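PDB 6ERC: peroxinectin A from Dictyostelium discoideum, which uses hydrogen peroxide to oxidise phenolic donors, iodide and thiocyanate at its heme, as a secreted member of the animal heme peroxidase family. Local coordinates for residues Ser362-Phe367 with Leu377-Arg382. Numbering follows the deposited sequence.
With HEM (protoporphyrin IX containing Fe), chain F.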
# COMPACT_ATOMS: atom_id res chain seq x y z
N SER A 362 -2.62 2.08 18.65
CA SER A 362 -1.96 3.31 19.06
C SER A 362 -0.52 3.41 18.56
O SER A 362 0.04 4.51 18.55
CB SER A 362 -1.98 3.44 20.58
OG SER A 362 -3.31 3.64 21.04
N ASP A 363 0.08 2.29 18.15
CA ASP A 363 1.40 2.35 17.52
C ASP A 363 1.36 3.21 16.26
O ASP A 363 2.34 3.89 15.95
CB ASP A 363 1.89 0.95 17.19
CG ASP A 363 2.03 0.07 18.42
OD1 ASP A 363 0.99 -0.29 19.01
OD2 ASP A 363 3.18 -0.25 18.80
N LEU A 364 0.24 3.18 15.54
CA LEU A 364 0.06 4.00 14.35
C LEU A 364 -0.64 5.32 14.65
O LEU A 364 -0.30 6.35 14.06
CB LEU A 364 -0.75 3.22 13.30
CG LEU A 364 -0.14 1.91 12.78
CD1 LEU A 364 -1.22 1.02 12.21
CD2 LEU A 364 0.91 2.20 11.73
N ARG A 365 -1.62 5.31 15.56
CA ARG A 365 -2.43 6.50 15.79
C ARG A 365 -1.78 7.47 16.76
O ARG A 365 -2.02 8.68 16.68
CB ARG A 365 -3.81 6.09 16.31
CG ARG A 365 -4.89 7.13 16.06
CD ARG A 365 -6.23 6.71 16.65
NE ARG A 365 -6.23 6.74 18.11
CZ ARG A 365 -6.37 7.85 18.84
NH1 ARG A 365 -6.52 9.03 18.26
NH2 ARG A 365 -6.36 7.77 20.16
N ASN A 366 -0.95 6.98 17.68
CA ASN A 366 -0.31 7.81 18.69
C ASN A 366 1.19 7.52 18.76
O ASN A 366 1.74 7.21 19.81
CB ASN A 366 -0.95 7.59 20.06
CG ASN A 366 -2.38 8.08 20.12
OD1 ASN A 366 -2.69 9.20 19.71
ND2 ASN A 366 -3.27 7.23 20.64
N PHE A 367 1.86 7.63 17.62
CA PHE A 367 3.31 7.47 17.58
C PHE A 367 3.98 8.78 17.96
O PHE A 367 3.66 9.84 17.41
CB PHE A 367 3.78 7.03 16.20
CG PHE A 367 5.28 6.96 16.07
CD1 PHE A 367 5.98 5.87 16.56
CD2 PHE A 367 5.98 7.99 15.48
CE1 PHE A 367 7.35 5.81 16.45
CE2 PHE A 367 7.36 7.94 15.37
CZ PHE A 367 8.04 6.84 15.86
N LEU A 377 3.39 11.55 15.04
CA LEU A 377 2.53 11.42 13.88
C LEU A 377 1.33 10.55 14.22
O LEU A 377 1.40 9.68 15.09
CB LEU A 377 3.29 10.84 12.68
CG LEU A 377 3.89 9.44 12.86
CD1 LEU A 377 2.96 8.35 12.33
CD2 LEU A 377 5.26 9.38 12.20
N ASP A 378 0.22 10.80 13.52
CA ASP A 378 -1.02 10.06 13.69
C ASP A 378 -1.47 9.62 12.31
O ASP A 378 -1.87 10.45 11.49
CB ASP A 378 -2.08 10.93 14.38
CG ASP A 378 -3.41 10.20 14.57
OD1 ASP A 378 -3.57 9.08 14.05
OD2 ASP A 378 -4.29 10.76 15.26
N LEU A 379 -1.40 8.31 12.05
CA LEU A 379 -1.74 7.81 10.73
C LEU A 379 -3.23 7.94 10.44
O LEU A 379 -3.61 8.20 9.29
CB LEU A 379 -1.28 6.36 10.59
CG LEU A 379 -1.40 5.73 9.20
CD1 LEU A 379 -0.79 6.61 8.12
CD2 LEU A 379 -0.72 4.37 9.21
N ALA A 380 -4.07 7.76 11.45
CA ALA A 380 -5.50 8.01 11.27
C ALA A 380 -5.75 9.45 10.84
O ALA A 380 -6.50 9.72 9.90
CB ALA A 380 -6.26 7.69 12.55
N SER A 381 -5.11 10.41 11.53
CA SER A 381 -5.27 11.81 11.17
C SER A 381 -4.74 12.09 9.77
O SER A 381 -5.37 12.81 8.99
CB SER A 381 -4.57 12.70 12.19
OG SER A 381 -5.09 12.50 13.49
N ARG A 382 -3.57 11.54 9.44
CA ARG A 382 -3.00 11.74 8.11
C ARG A 382 -3.96 11.27 7.03
O ARG A 382 -4.08 11.90 5.97
CB ARG A 382 -1.66 11.03 7.99
CG ARG A 382 -0.54 11.69 8.79
CD ARG A 382 0.84 11.16 8.40
NE ARG A 382 1.29 11.68 7.11
CZ ARG A 382 1.83 12.88 6.93
NH1 ARG A 382 1.99 13.71 7.96
NH2 ARG A 382 2.22 13.27 5.72
CHA HEM F . -0.29 5.25 2.80
CHB HEM F . 2.15 3.76 6.70
CHC HEM F . 0.19 -0.67 6.21
CHD HEM F . -2.44 0.91 2.46
C1A HEM F . 0.49 5.24 3.93
C2A HEM F . 1.12 6.39 4.53
C3A HEM F . 1.80 5.99 5.61
C4A HEM F . 1.61 4.56 5.73
CMA HEM F . 2.63 6.86 6.57
CAA HEM F . 1.00 7.82 3.99
CBA HEM F . 0.19 8.61 5.01
CGA HEM F . -0.45 9.80 4.35
O1A HEM F . -1.31 9.61 3.45
O2A HEM F . -0.12 10.95 4.74
C1B HEM F . 1.84 2.43 6.88
C2B HEM F . 2.41 1.58 7.91
C3B HEM F . 1.87 0.36 7.77
C4B HEM F . 0.95 0.39 6.66
CMB HEM F . 3.45 2.09 8.92
CAB HEM F . 2.12 -0.92 8.61
CBB HEM F . 2.91 -0.95 9.69
C1C HEM F . -0.71 -0.63 5.16
C2C HEM F . -1.52 -1.74 4.68
C3C HEM F . -2.25 -1.29 3.64
C4C HEM F . -1.91 0.10 3.43
CMC HEM F . -1.48 -3.13 5.35
CAC HEM F . -3.30 -1.97 2.72
CBC HEM F . -3.69 -3.25 2.79
C1D HEM F . -2.05 2.21 2.20
C2D HEM F . -2.49 3.01 1.08
C3D HEM F . -1.90 4.21 1.19
C4D HEM F . -1.06 4.20 2.36
CMD HEM F . -3.48 2.55 -0.00
CAD HEM F . -2.03 5.41 0.24
CBD HEM F . -1.10 5.10 -0.93
CGD HEM F . -0.47 6.36 -1.48
O1D HEM F . 0.57 6.79 -0.93
O2D HEM F . -1.00 6.93 -2.47
NA HEM F . 0.81 4.14 4.69
NB HEM F . 0.95 1.68 6.14
NC HEM F . -0.96 0.47 4.37
ND HEM F . -1.18 2.96 2.96
FE HEM F . -0.09 2.31 4.49
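In the wall of the heme pocket, L364 and L379 lie side by side and point the same way, their CD2 methyls 3.7 Å apart, as branched apolar side chains suited to a greasy porphyrin edge. L379 CD1 lies 3.7 Å from HEM C3A, while R382, about one turn further along the helix, donates its NE-H to propionate atom HEM O2A (2.9 Å). Backbone bonds join the segments: the N-H of L379 points almost straight (171°) at L364 O, meeting it from above the carbonyl plane, and F367 pairs with L377 in a single antiparallel bridge. Beside that bridge, L377 CD2 packs 3.6 Å from F367 CD2.

D378 is the N-cap of helix 379-390. With its CG anti to the backbone N (chi1 180°), the carboxylate reaches forward over the first turn, where OD1 accepts a weak bond from S381 N and D378 OD2 takes S381 OG at 2.6 Å. D378 also runs alongside R365, with R365 CG 3.1 Å from D378 OD1; the R365 guanidinium instead pairs with D57, and D378 OD2 with R49 of helix 48-56. An alanine in place of D378 is likely to leave R49 short of a charge partner and S381 N without its cap. The buried carboxylate thus serves a helix end and a cation together, which would on balance probably favour its ionised form, on the helix that carries L379 and R382 to the heme.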